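Local coordinates for aspartate aminotransferase (Leishmania major, PDB 4H51), which probably catalyses the pyridoxal-phosphate-dependent transfer of an amino group between L-aspartate and 2-oxoglutarate, working as a homodimer, at residues P207-W212 with D243-R248; K98-N103 with A231-A236; S191-H196 with S217-K222; P148-V153 with F227-Y232. One frame throughout, in Å; residues are numbered along the deposited sequence.

How the contacts relate
All four contacts lie in the part of the chain built round the large mixed sheet. Contacts 3 and 4 reach its neighbouring parallel strands 192-196 and 225-230, and their centres are about 15 Å apart. Contacts 1 and 3 both use helix 209-221, one at its first turn and one near its end. Contact 2 shares A231 and Y232 with contact 4. It touches contact 1 through R248, which reaches backbone oxygens of I99 and I100. Along the chain, contact 3 is nested in the loop closed by contact 4, while contact 1 crosses the other three. Contacts 2 and 4 lie near the cofactor-bearing lysine; contact 1 joins helix 209-221 to helix 245-252, and contact 3 joins helix 209-221 to the sheet.

Contact 1: P207-W212 with D243-R248; sequences PSQEQW and DAYAAR
Q209 and Y245 meet as two flat groups, and W212 and A246 as a methyl over a ring face. The first pair is a stack. The amide of Q209 lies almost parallel to the Y245 ring, with the planes 4° apart, and its CD sits over the ring centre 3.6 Å above the plane. Q209 NE2 comes within 3.5 Å of Y245 CD1. The stem joins in, since Q209 CG makes a CH-pi contact over the same ring, 3.8 Å from the centroid. Y245 has CG anti to its backbone N (chi1 -177°), which carries the ring out to meet this chain.

The second group is a methyl on an indole. A246 CB points at the five-membered ring of W212 in a CH-pi contact, 3.5 Å from its centroid. The other face of the indole is covered by P207 CG, so the ring is sandwiched.

Within 207-212 the polar bonds serve the start of helix 209-221. S208 and Q211 form a capping box: Q211 N gives to S208 OG at 3.0 Å, and S208 N gives to Q211 OE1 at 2.9 Å. These two bonds close the first turn, which carries Q209 and W212. Beyond the contact, A246 also packs on Q197.

Helices 209-221 and 245-252 are thus joined here through ring faces. The buried pair meets through a methyl and an indole face; the polar amide lies on the outer side, where Q209 is exposed.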
loop_
_atom_site.group_PDB
_atom_site.type_symbol
_atom_site.label_atom_id
_atom_site.label_comp_id
_atom_site.label_asym_id
_atom_site.label_seq_id
_atom_site.Cartn_x
_atom_site.Cartn_y
_atom_site.Cartn_z
ATOM N N PRO B 207 16.036 24.051 -9.682
ATOM C CA PRO B 207 17.413 24.515 -9.885
ATOM C C PRO B 207 17.839 24.319 -11.322
ATOM O O PRO B 207 17.437 23.342 -11.929
ATOM C CB PRO B 207 18.237 23.574 -9.022
ATOM C CG PRO B 207 17.283 22.960 -8.045
ATOM C CD PRO B 207 15.958 22.921 -8.736
ATOM N N SER B 208 18.661 25.226 -11.845
ATOM C CA SER B 208 19.345 25.006 -13.111
ATOM C C SER B 208 20.319 23.839 -12.960
ATOM O O SER B 208 20.692 23.434 -11.856
ATOM C CB SER B 208 20.117 26.261 -13.497
ATOM O OG SER B 208 21.179 26.501 -12.599
ATOM N N GLN B 209 20.801 23.338 -14.077
ATOM C CA GLN B 209 21.854 22.303 -14.000
ATOM C C GLN B 209 23.081 22.806 -13.195
ATOM O O GLN B 209 23.686 22.063 -12.434
ATOM C CB GLN B 209 22.262 21.873 -15.413
ATOM C CG GLN B 209 21.158 21.074 -16.141
ATOM C CD GLN B 209 21.639 20.397 -17.443
ATOM O OE1 GLN B 209 22.764 20.580 -17.887
ATOM N NE2 GLN B 209 20.762 19.634 -18.055
ATOM N N GLU B 210 23.439 24.090 -13.361
ATOM C CA GLU B 210 24.559 24.676 -12.649
ATOM C C GLU B 210 24.277 24.704 -11.141
ATOM O O GLU B 210 25.138 24.325 -10.346
ATOM C CB GLU B 210 24.940 26.096 -13.160
ATOM C CG GLU B 210 25.425 26.138 -14.623
ATOM C CD GLU B 210 24.302 26.144 -15.685
ATOM O OE1 GLU B 210 23.084 26.129 -15.341
ATOM O OE2 GLU B 210 24.647 26.210 -16.903
ATOM N N GLN B 211 23.087 25.129 -10.744
ATOM C CA GLN B 211 22.691 25.075 -9.300
ATOM C C GLN B 211 22.729 23.664 -8.746
ATOM O O GLN B 211 23.227 23.434 -7.636
ATOM C CB GLN B 211 21.308 25.715 -9.110
ATOM C CG GLN B 211 21.407 27.223 -9.322
ATOM C CD GLN B 211 20.071 27.925 -9.464
ATOM O OE1 GLN B 211 19.071 27.357 -9.878
ATOM N NE2 GLN B 211 20.077 29.201 -9.135
ATOM N N TRP B 212 22.261 22.690 -9.525
ATOM C CA TRP B 212 22.346 21.298 -9.077
ATOM C C TRP B 212 23.748 20.859 -8.796
ATOM O O TRP B 212 23.963 20.125 -7.841
ATOM C CB TRP B 212 21.754 20.316 -10.056
ATOM C CG TRP B 212 20.258 20.200 -10.005
ATOM C CD1 TRP B 212 19.375 20.380 -11.055
ATOM C CD2 TRP B 212 19.432 19.818 -8.878
ATOM N NE1 TRP B 212 18.092 20.151 -10.648
ATOM C CE2 TRP B 212 18.066 19.830 -9.341
ATOM C CE3 TRP B 212 19.689 19.472 -7.565
ATOM C CZ2 TRP B 212 17.009 19.493 -8.511
ATOM C CZ3 TRP B 212 18.621 19.162 -6.741
ATOM C CH2 TRP B 212 17.329 19.140 -7.208
ATOM N N ASP B 243 15.188 15.165 -17.826
ATOM C CA ASP B 243 14.588 15.376 -16.497
ATOM C C ASP B 243 15.302 14.626 -15.406
ATOM O O ASP B 243 15.217 15.036 -14.293
ATOM C CB ASP B 243 13.129 15.079 -16.447
ATOM C CG ASP B 243 12.301 16.123 -17.142
ATOM O OD1 ASP B 243 12.850 17.126 -17.649
ATOM O OD2 ASP B 243 11.089 15.892 -17.152
ATOM N N ALA B 244 16.094 13.626 -15.763
ATOM C CA ALA B 244 16.890 12.822 -14.814
ATOM C C ALA B 244 18.245 13.412 -14.463
ATOM O O ALA B 244 19.045 12.783 -13.760
ATOM C CB ALA B 244 17.077 11.421 -15.393
ATOM N N TYR B 245 18.550 14.616 -14.944
ATOM C CA TYR B 245 19.877 15.176 -14.772
ATOM C C TYR B 245 20.330 15.182 -13.316
ATOM O O TYR B 245 21.443 14.786 -12.992
ATOM C CB TYR B 245 19.932 16.612 -15.340
ATOM C CG TYR B 245 21.309 17.201 -15.259
ATOM C CD1 TYR B 245 22.241 16.949 -16.276
ATOM C CD2 TYR B 245 21.724 17.981 -14.177
ATOM C CE1 TYR B 245 23.514 17.471 -16.222
ATOM C CE2 TYR B 245 23.010 18.499 -14.119
ATOM C CZ TYR B 245 23.914 18.214 -15.144
ATOM O OH TYR B 245 25.209 18.719 -15.140
ATOM N N ALA B 246 19.454 15.606 -12.413
ATOM C CA ALA B 246 19.878 15.818 -11.042
ATOM C C ALA B 246 20.281 14.502 -10.388
ATOM O O ALA B 246 21.367 14.369 -9.835
ATOM C CB ALA B 246 18.801 16.569 -10.242
ATOM N N ALA B 247 19.392 13.512 -10.422
ATOM C CA ALA B 247 19.701 12.192 -9.882
ATOM C C ALA B 247 20.931 11.610 -10.550
ATOM O O ALA B 247 21.774 11.010 -9.877
ATOM C CB ALA B 247 18.505 11.239 -10.089
ATOM N N ARG B 248 21.057 11.744 -11.877
ATOM C CA ARG B 248 22.236 11.161 -12.576
ATOM C C ARG B 248 23.537 11.845 -12.220
ATOM O O ARG B 248 24.568 11.180 -12.060
ATOM C CB ARG B 248 22.076 11.101 -14.119
ATOM C CG ARG B 248 20.947 10.206 -14.558
ATOM C CD ARG B 248 20.745 10.178 -16.044
ATOM N NE ARG B 248 19.570 9.347 -16.375
ATOM C CZ ARG B 248 19.084 9.237 -17.595
ATOM N NH1 ARG B 248 19.687 9.849 -18.594
ATOM N NH2 ARG B 248 18.021 8.486 -17.805
#

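Contact 2: K98-N103 with A231-A236; sequences KIIYGN and AYQGYA
Q233 reaches from its loop to the last turn of helix 90-101 and does all the work on its side. Its chain is extended, and chi1 of -164° swings CG to the side away from the backbone N, which brings the amide up to I99 and I100. Q233 NE2 gives a nearly straight hydrogen bond to I99 O, 2.9 Å long with an angle of 173° at the hydrogen. The acceptor lies in the amide plane of Q233. The donor, however, stands well above the carbonyl plane of I99, 48° out of it.

The other half of the amide is packed between two methyls. I99 CD1 lies 3.5 Å from Q233 OE1, and I100 CD1 lies at the same distance from that oxygen. All three residues are buried.

The loop 231-236 follows strand 225-230 of the large mixed sheet and runs along the cofactor site of this aminotransferase. Y232 OH is hydrogen-bonded to O3 of the modified lysine at position 265, and Y235 OH to its backbone O. Q233 NE2 has a second acceptor in L240 O, and I99 O a second donor in R248 NH2.

Away from this point the packing gives way to a looser side. The helix ends at Y101, and G102 after it takes positive phi. N103 beyond it is exposed, and K98 is partly exposed. A236, at the far end of the loop, is partly exposed too.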
loop_
_atom_site.group_PDB
_atom_site.type_symbol
_atom_site.label_atom_id
_atom_site.label_comp_id
_atom_site.label_asym_id
_atom_site.label_seq_id
_atom_site.Cartn_x
_atom_site.Cartn_y
_atom_site.Cartn_z
ATOM N N LYS B 98 16.082 1.871 -14.190
ATOM C CA LYS B 98 16.785 2.209 -15.427
ATOM C C LYS B 98 16.364 3.538 -16.001
ATOM O O LYS B 98 17.195 4.255 -16.547
ATOM C CB LYS B 98 16.541 1.179 -16.529
ATOM C CG LYS B 98 17.580 0.097 -16.596
ATOM C CD LYS B 98 17.392 -0.876 -17.750
ATOM C CE LYS B 98 17.826 -2.262 -17.280
ATOM N NZ LYS B 98 17.982 -3.297 -18.348
ATOM N N ILE B 99 15.088 3.886 -15.929
ATOM C CA ILE B 99 14.675 5.152 -16.562
ATOM C C ILE B 99 15.245 6.333 -15.798
ATOM O O ILE B 99 15.423 7.398 -16.330
ATOM C CB ILE B 99 13.151 5.310 -16.753
ATOM C CG1 ILE B 99 12.442 5.644 -15.458
ATOM C CG2 ILE B 99 12.592 4.082 -17.475
ATOM C CD1 ILE B 99 11.095 6.329 -15.651
ATOM N N ILE B 100 15.516 6.130 -14.514
ATOM C CA ILE B 100 16.033 7.237 -13.752
ATOM C C ILE B 100 17.554 7.341 -13.956
ATOM O O ILE B 100 18.022 8.437 -14.258
ATOM C CB ILE B 100 15.501 7.319 -12.298
ATOM C CG1 ILE B 100 16.121 8.517 -11.594
ATOM C CG2 ILE B 100 15.610 6.011 -11.505
ATOM C CD1 ILE B 100 15.410 9.809 -12.035
ATOM N N TYR B 101 18.292 6.231 -13.879
ATOM C CA TYR B 101 19.767 6.277 -13.958
ATOM C C TYR B 101 20.360 6.000 -15.325
ATOM O O TYR B 101 21.525 6.271 -15.527
ATOM C CB TYR B 101 20.379 5.340 -12.922
ATOM C CG TYR B 101 20.160 5.849 -11.539
ATOM C CD1 TYR B 101 20.725 7.062 -11.141
ATOM C CD2 TYR B 101 19.318 5.193 -10.646
ATOM C CE1 TYR B 101 20.510 7.561 -9.885
ATOM C CE2 TYR B 101 19.099 5.693 -9.389
ATOM C CZ TYR B 101 19.706 6.884 -9.017
ATOM O OH TYR B 101 19.513 7.417 -7.767
ATOM N N GLY B 102 19.552 5.482 -16.258
ATOM C CA GLY B 102 20.061 5.044 -17.582
ATOM C C GLY B 102 20.710 3.656 -17.481
ATOM O O GLY B 102 20.860 3.132 -16.375
ATOM N N ASN B 103 21.105 3.068 -18.627
ATOM C CA ASN B 103 21.822 1.758 -18.667
ATOM C C ASN B 103 23.304 1.928 -18.314
ATOM O O ASN B 103 24.184 1.943 -19.193
ATOM C CB ASN B 103 21.677 1.097 -20.041
ATOM N N ALA B 231 8.570 12.413 -8.718
ATOM C CA ALA B 231 7.187 12.066 -9.066
ATOM C C ALA B 231 6.804 12.454 -10.523
ATOM O O ALA B 231 5.786 11.991 -11.046
ATOM C CB ALA B 231 6.224 12.740 -8.067
ATOM N N TYR B 232 7.610 13.289 -11.184
ATOM C CA TYR B 232 7.229 13.844 -12.501
ATOM C C TYR B 232 8.267 13.726 -13.591
ATOM O O TYR B 232 8.299 14.591 -14.485
ATOM C CB TYR B 232 6.869 15.323 -12.390
ATOM C CG TYR B 232 5.791 15.643 -11.428
ATOM C CD1 TYR B 232 4.445 15.627 -11.802
ATOM C CD2 TYR B 232 6.114 15.970 -10.130
ATOM C CE1 TYR B 232 3.451 15.920 -10.891
ATOM C CE2 TYR B 232 5.141 16.233 -9.217
ATOM C CZ TYR B 232 3.824 16.218 -9.587
ATOM O OH TYR B 232 2.898 16.524 -8.608
ATOM N N GLN B 233 9.113 12.697 -13.541
ATOM C CA GLN B 233 10.165 12.525 -14.538
ATOM C C GLN B 233 9.539 12.516 -15.921
ATOM O O GLN B 233 8.628 11.717 -16.205
ATOM C CB GLN B 233 10.982 11.262 -14.337
ATOM C CG GLN B 233 12.266 11.301 -15.105
ATOM C CD GLN B 233 12.995 9.998 -15.127
ATOM O OE1 GLN B 233 12.755 9.136 -14.286
ATOM N NE2 GLN B 233 13.940 9.858 -16.056
ATOM N N GLY B 234 9.976 13.445 -16.761
ATOM C CA GLY B 234 9.270 13.703 -18.036
ATOM C C GLY B 234 8.614 15.090 -18.122
ATOM O O GLY B 234 8.553 15.652 -19.229
ATOM N N TYR B 235 8.108 15.667 -17.005
ATOM C CA TYR B 235 7.266 16.852 -17.121
ATOM C C TYR B 235 8.058 18.179 -17.113
ATOM O O TYR B 235 7.620 19.188 -17.696
ATOM C CB TYR B 235 6.217 16.878 -16.038
ATOM C CG TYR B 235 4.956 16.063 -16.348
ATOM C CD1 TYR B 235 3.969 16.569 -17.200
ATOM C CD2 TYR B 235 4.774 14.813 -15.818
ATOM C CE1 TYR B 235 2.835 15.828 -17.498
ATOM C CE2 TYR B 235 3.652 14.074 -16.099
ATOM C CZ TYR B 235 2.692 14.572 -16.916
ATOM O OH TYR B 235 1.585 13.856 -17.151
ATOM N N ALA B 236 9.208 18.204 -16.453
ATOM C CA ALA B 236 10.062 19.415 -16.511
ATOM C C ALA B 236 10.421 19.813 -17.944
ATOM O O ALA B 236 10.397 21.001 -18.288
ATOM C CB ALA B 236 11.314 19.250 -15.660
#

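Contact 3: S191-H196 with S217-K222; sequences SVFILH and SLMLAK
M219 lays its terminal methyl over one face of the F193 ring. CE stands 3.7 Å above the ring plane, offset toward the rim on the CB side, and the atom of F193 nearest to M219 CE is CG, also 3.7 Å away. This is a CH-pi contact, with CE 4.1 Å from the ring centroid. The sulfur takes part as well: M219 SD is 4.6 Å from the same centroid and lies obliquely, 31° off the ring normal, so the pair is a Met-aromatic contact. The bend at chi2 (-71°) turns the thioether from the helix toward the strand, and the extended last torsion then places CE over the CG edge of the ring.

L195, two residues along on the same side of the strand, supplies the other partner. Its CD1 is a looser neighbour, 4.4 Å from M219 CE.

The contact lies within a beta-alpha-beta unit: strand 192-196, helix 209-221 and the parallel strand 225-230 beside the first. M219 also touches V226 of that second strand, so the same side chain spans both. F193 is stacked with Y141 and meets H224, and L218 of the helix packs on helix 177-186.

The touching atoms are all buried, and none of them is charged. Helix and sheet are therefore held together here by dispersion, and by the weak attraction of a polarisable thioether for an aromatic face.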
loop_
_atom_site.group_PDB
_atom_site.type_symbol
_atom_site.label_atom_id
_atom_site.label_comp_id
_atom_site.label_asym_id
_atom_site.label_seq_id
_atom_site.Cartn_x
_atom_site.Cartn_y
_atom_site.Cartn_z
ATOM N N SER B 191 22.749 15.568 8.039
ATOM C CA SER B 191 21.310 15.750 8.039
ATOM C C SER B 191 20.684 15.096 6.787
ATOM O O SER B 191 21.397 14.668 5.863
ATOM C CB SER B 191 20.942 17.211 8.068
ATOM O OG SER B 191 21.429 17.847 9.237
ATOM N N VAL B 192 19.368 14.944 6.789
ATOM C CA VAL B 192 18.642 14.410 5.649
ATOM C C VAL B 192 17.953 15.526 4.873
ATOM O O VAL B 192 17.294 16.368 5.493
ATOM C CB VAL B 192 17.592 13.406 6.089
ATOM C CG1 VAL B 192 16.940 12.783 4.838
ATOM C CG2 VAL B 192 18.220 12.309 6.933
ATOM N N PHE B 193 18.114 15.560 3.547
ATOM C CA PHE B 193 17.447 16.552 2.707
ATOM C C PHE B 193 16.567 15.859 1.695
ATOM O O PHE B 193 17.068 15.065 0.874
ATOM C CB PHE B 193 18.442 17.420 1.969
ATOM C CG PHE B 193 19.033 18.491 2.820
ATOM C CD1 PHE B 193 19.979 18.173 3.793
ATOM C CD2 PHE B 193 18.579 19.784 2.732
ATOM C CE1 PHE B 193 20.499 19.156 4.605
ATOM C CE2 PHE B 193 19.093 20.754 3.547
ATOM C CZ PHE B 193 20.042 20.429 4.515
ATOM N N ILE B 194 15.273 16.187 1.732
ATOM C CA ILE B 194 14.329 15.774 0.675
ATOM C C ILE B 194 14.330 16.843 -0.416
ATOM O O ILE B 194 13.902 17.966 -0.195
ATOM C CB ILE B 194 12.945 15.506 1.242
ATOM C CG1 ILE B 194 13.018 14.370 2.271
ATOM C CG2 ILE B 194 11.937 15.191 0.122
ATOM C CD1 ILE B 194 11.674 13.948 2.838
ATOM N N LEU B 195 14.818 16.439 -1.594
ATOM C CA LEU B 195 14.904 17.243 -2.809
ATOM C C LEU B 195 13.963 16.775 -3.902
ATOM O O LEU B 195 13.866 15.606 -4.173
ATOM C CB LEU B 195 16.318 17.179 -3.325
ATOM C CG LEU B 195 17.416 17.567 -2.301
ATOM C CD1 LEU B 195 18.742 17.368 -2.992
ATOM C CD2 LEU B 195 17.239 19.039 -1.801
ATOM N N HIS B 196 13.273 17.713 -4.562
ATOM C CA HIS B 196 12.462 17.380 -5.710
ATOM C C HIS B 196 13.370 17.252 -6.884
ATOM O O HIS B 196 14.064 18.232 -7.246
ATOM C CB HIS B 196 11.443 18.483 -5.999
ATOM C CG HIS B 196 10.467 18.753 -4.865
ATOM N ND1 HIS B 196 9.123 18.636 -5.016
ATOM C CD2 HIS B 196 10.674 19.116 -3.555
ATOM C CE1 HIS B 196 8.519 18.967 -3.851
ATOM N NE2 HIS B 196 9.458 19.241 -2.954
ATOM N N SER B 217 27.866 19.445 -4.554
ATOM C CA SER B 217 29.101 19.723 -3.827
ATOM C C SER B 217 28.869 19.971 -2.327
ATOM O O SER B 217 29.640 19.511 -1.487
ATOM C CB SER B 217 29.798 20.954 -4.407
ATOM O OG SER B 217 30.196 20.686 -5.712
ATOM N N LEU B 218 27.823 20.707 -2.015
ATOM C CA LEU B 218 27.475 21.006 -0.622
ATOM C C LEU B 218 26.990 19.764 0.119
ATOM O O LEU B 218 27.331 19.564 1.306
ATOM C CB LEU B 218 26.373 22.063 -0.576
ATOM C CG LEU B 218 26.772 23.435 -1.084
ATOM C CD1 LEU B 218 25.604 24.373 -0.888
ATOM C CD2 LEU B 218 27.998 23.958 -0.341
ATOM N N MET B 219 26.199 18.921 -0.546
ATOM C CA MET B 219 25.723 17.684 0.103
ATOM C C MET B 219 26.878 16.733 0.419
ATOM O O MET B 219 26.863 16.029 1.442
ATOM C CB MET B 219 24.678 16.933 -0.768
ATOM C CG MET B 219 23.421 17.772 -1.054
ATOM S SD MET B 219 22.467 17.931 0.460
ATOM C CE MET B 219 21.333 19.248 -0.005
ATOM N N LEU B 220 27.889 16.709 -0.455
ATOM C CA LEU B 220 29.044 15.870 -0.233
ATOM C C LEU B 220 29.895 16.464 0.887
ATOM O O LEU B 220 30.298 15.748 1.773
ATOM C CB LEU B 220 29.884 15.706 -1.511
ATOM C CG LEU B 220 29.317 14.789 -2.576
ATOM C CD1 LEU B 220 29.760 15.213 -3.990
ATOM C CD2 LEU B 220 29.664 13.309 -2.292
ATOM N N ALA B 221 30.110 17.772 0.884
ATOM C CA ALA B 221 30.958 18.433 1.882
ATOM C C ALA B 221 30.421 18.272 3.292
ATOM O O ALA B 221 31.188 18.107 4.242
ATOM C CB ALA B 221 31.112 19.921 1.551
ATOM N N LYS B 222 29.099 18.309 3.396
ATOM C CA LYS B 222 28.392 18.254 4.669
ATOM C C LYS B 222 28.021 16.817 5.054
ATOM O O LYS B 222 27.507 16.596 6.149
ATOM C CB LYS B 222 27.134 19.135 4.616
ATOM C CG LYS B 222 27.415 20.642 4.542
ATOM C CD LYS B 222 27.925 21.194 5.865
ATOM C CE LYS B 222 26.796 21.199 6.882
ATOM N NZ LYS B 222 27.328 21.582 8.240
#

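Contact 4: P148-V153 with F227-Y232; sequences PNHYGV and FFDSAY
H150 and D229 come at each other from opposite directions and meet through a single short hydrogen bond. H150 NE2 gives to D229 OD2 at 2.6 Å, and the bond is somewhat bent. The carboxylate carbon lies in the plane of the imidazole, at the ring edge, so the acceptor is met edge-on and not over a face. D229 OD2 uses its anti lone pair, the one turned away from OD1. Ring and carboxylate planes are twisted 57° apart.

In D229 the first torsion, chi1 -174°, puts CG on the far side from the backbone N, and this lifts the carboxylate off the strand toward the helix. H150 leaves the helix to one side, and its ring is turned by chi2 (155°) until NE2 faces the acid. The two side chains thus share the span between helix and strand, whose nearest CA atoms, those of H150 and D229, are 9.7 Å apart.

D229 lies near the C-terminal end of strand 225-230, where parallel alpha/beta sheets commonly place their cofactor sites. In fold-type I enzymes such as aspartate aminotransferases, an aspartate of this kind faces the pyridine nitrogen of the cofactor. D229 OD2 lies close to N1 of the modified lysine at position 265, which fits that role. H150 would then be a second-shell residue behind the acid.

The histidine is itself held in place. Its ND1 is hydrogen-bonded to T146 OG1, so both ring nitrogens have partners and the ring flip is fixed. N149, the residue before it, gives a hydrogen bond from ND2 to R299 O of the second subunit.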
loop_
_atom_site.group_PDB
_atom_site.type_symbol
_atom_site.label_atom_id
_atom_site.label_comp_id
_atom_site.label_asym_id
_atom_site.label_seq_id
_atom_site.Cartn_x
_atom_site.Cartn_y
_atom_site.Cartn_z
ATOM N N PRO B 148 2.321 19.376 0.158
ATOM C CA PRO B 148 1.768 19.416 1.484
ATOM C C PRO B 148 1.874 18.112 2.210
ATOM O O PRO B 148 2.033 18.133 3.410
ATOM C CB PRO B 148 0.308 19.778 1.242
ATOM C CG PRO B 148 0.352 20.628 0.026
ATOM C CD PRO B 148 1.422 19.998 -0.833
ATOM N N ASN B 149 1.868 16.966 1.508
ATOM C CA ASN B 149 1.934 15.703 2.207
ATOM C C ASN B 149 3.324 15.310 2.728
ATOM O O ASN B 149 3.423 14.404 3.522
ATOM C CB ASN B 149 1.403 14.580 1.306
ATOM C CG ASN B 149 0.859 13.365 2.093
ATOM O OD1 ASN B 149 0.308 13.548 3.173
ATOM N ND2 ASN B 149 0.916 12.135 1.494
ATOM N N HIS B 150 4.414 15.958 2.307
ATOM C CA HIS B 150 5.761 15.598 2.829
ATOM C C HIS B 150 5.802 15.614 4.337
ATOM O O HIS B 150 6.333 14.708 4.952
ATOM C CB HIS B 150 6.885 16.527 2.307
ATOM C CG HIS B 150 7.469 16.125 0.963
ATOM N ND1 HIS B 150 8.072 17.026 0.116
ATOM C CD2 HIS B 150 7.527 14.895 0.313
ATOM C CE1 HIS B 150 8.484 16.386 -0.977
ATOM N NE2 HIS B 150 8.130 15.099 -0.872
ATOM N N TYR B 151 5.287 16.692 4.940
ATOM C CA TYR B 151 5.377 16.885 6.393
ATOM C C TYR B 151 4.754 15.721 7.185
ATOM O O TYR B 151 5.384 15.090 8.083
ATOM C CB TYR B 151 4.780 18.289 6.776
ATOM C CG TYR B 151 5.217 18.734 8.161
ATOM C CD1 TYR B 151 4.532 18.258 9.317
ATOM C CD2 TYR B 151 6.347 19.539 8.340
ATOM C CE1 TYR B 151 4.944 18.613 10.619
ATOM C CE2 TYR B 151 6.776 19.870 9.636
ATOM C CZ TYR B 151 6.073 19.424 10.766
ATOM O OH TYR B 151 6.507 19.769 12.045
ATOM N N GLY B 152 3.522 15.387 6.824
ATOM C CA GLY B 152 2.800 14.322 7.505
ATOM C C GLY B 152 3.441 12.974 7.315
ATOM O O GLY B 152 3.504 12.168 8.234
ATOM N N VAL B 153 3.907 12.711 6.101
ATOM C CA VAL B 153 4.576 11.461 5.810
ATOM C C VAL B 153 5.815 11.311 6.661
ATOM O O VAL B 153 6.046 10.291 7.292
ATOM C CB VAL B 153 4.919 11.313 4.289
ATOM C CG1 VAL B 153 5.764 10.087 4.073
ATOM C CG2 VAL B 153 3.618 11.240 3.481
ATOM N N PHE B 227 17.687 12.495 -0.294
ATOM C CA PHE B 227 16.473 11.728 -0.624
ATOM C C PHE B 227 15.705 12.475 -1.718
ATOM O O PHE B 227 15.053 13.466 -1.464
ATOM C CB PHE B 227 15.617 11.558 0.637
ATOM C CG PHE B 227 14.479 10.581 0.532
ATOM C CD1 PHE B 227 14.275 9.804 -0.564
ATOM C CD2 PHE B 227 13.620 10.430 1.625
ATOM C CE1 PHE B 227 13.242 8.880 -0.634
ATOM C CE2 PHE B 227 12.592 9.514 1.589
ATOM C CZ PHE B 227 12.393 8.725 0.456
ATOM N N PHE B 228 15.794 11.992 -2.947
ATOM C CA PHE B 228 15.075 12.567 -4.078
ATOM C C PHE B 228 13.647 12.068 -4.112
ATOM O O PHE B 228 13.377 10.872 -3.972
ATOM C CB PHE B 228 15.758 12.238 -5.417
ATOM C CG PHE B 228 16.899 13.147 -5.780
ATOM C CD1 PHE B 228 16.666 14.497 -6.050
ATOM C CD2 PHE B 228 18.195 12.656 -5.939
ATOM C CE1 PHE B 228 17.719 15.323 -6.427
ATOM C CE2 PHE B 228 19.231 13.467 -6.292
ATOM C CZ PHE B 228 18.991 14.835 -6.508
ATOM N N ASP B 229 12.720 12.994 -4.302
ATOM C CA ASP B 229 11.334 12.676 -4.562
ATOM C C ASP B 229 11.182 12.926 -6.060
ATOM O O ASP B 229 11.323 14.080 -6.519
ATOM C CB ASP B 229 10.408 13.595 -3.758
ATOM C CG ASP B 229 8.939 13.216 -3.868
ATOM O OD1 ASP B 229 8.595 12.511 -4.853
ATOM O OD2 ASP B 229 8.127 13.632 -2.993
ATOM N N SER B 230 10.989 11.859 -6.829
ATOM C CA SER B 230 10.920 11.926 -8.284
ATOM C C SER B 230 9.547 11.504 -8.806
ATOM O O SER B 230 9.330 10.359 -9.194
ATOM C CB SER B 230 12.055 11.059 -8.875
ATOM O OG SER B 230 12.022 11.109 -10.269
ATOM N N ALA B 231 8.570 12.413 -8.718
ATOM C CA ALA B 231 7.187 12.066 -9.066
ATOM C C ALA B 231 6.804 12.454 -10.523
ATOM O O ALA B 231 5.786 11.991 -11.046
ATOM C CB ALA B 231 6.224 12.740 -8.067
ATOM N N TYR B 232 7.610 13.289 -11.184
ATOM C CA TYR B 232 7.229 13.844 -12.501
ATOM C C TYR B 232 8.267 13.726 -13.591
ATOM O O TYR B 232 8.299 14.591 -14.485
ATOM C CB TYR B 232 6.869 15.323 -12.390
ATOM C CG TYR B 232 5.791 15.643 -11.428
ATOM C CD1 TYR B 232 4.445 15.627 -11.802
ATOM C CD2 TYR B 232 6.114 15.970 -10.130
ATOM C CE1 TYR B 232 3.451 15.920 -10.891
ATOM C CE2 TYR B 232 5.141 16.233 -9.217
ATOM C CZ TYR B 232 3.824 16.218 -9.587
ATOM O OH TYR B 232 2.898 16.524 -8.608
#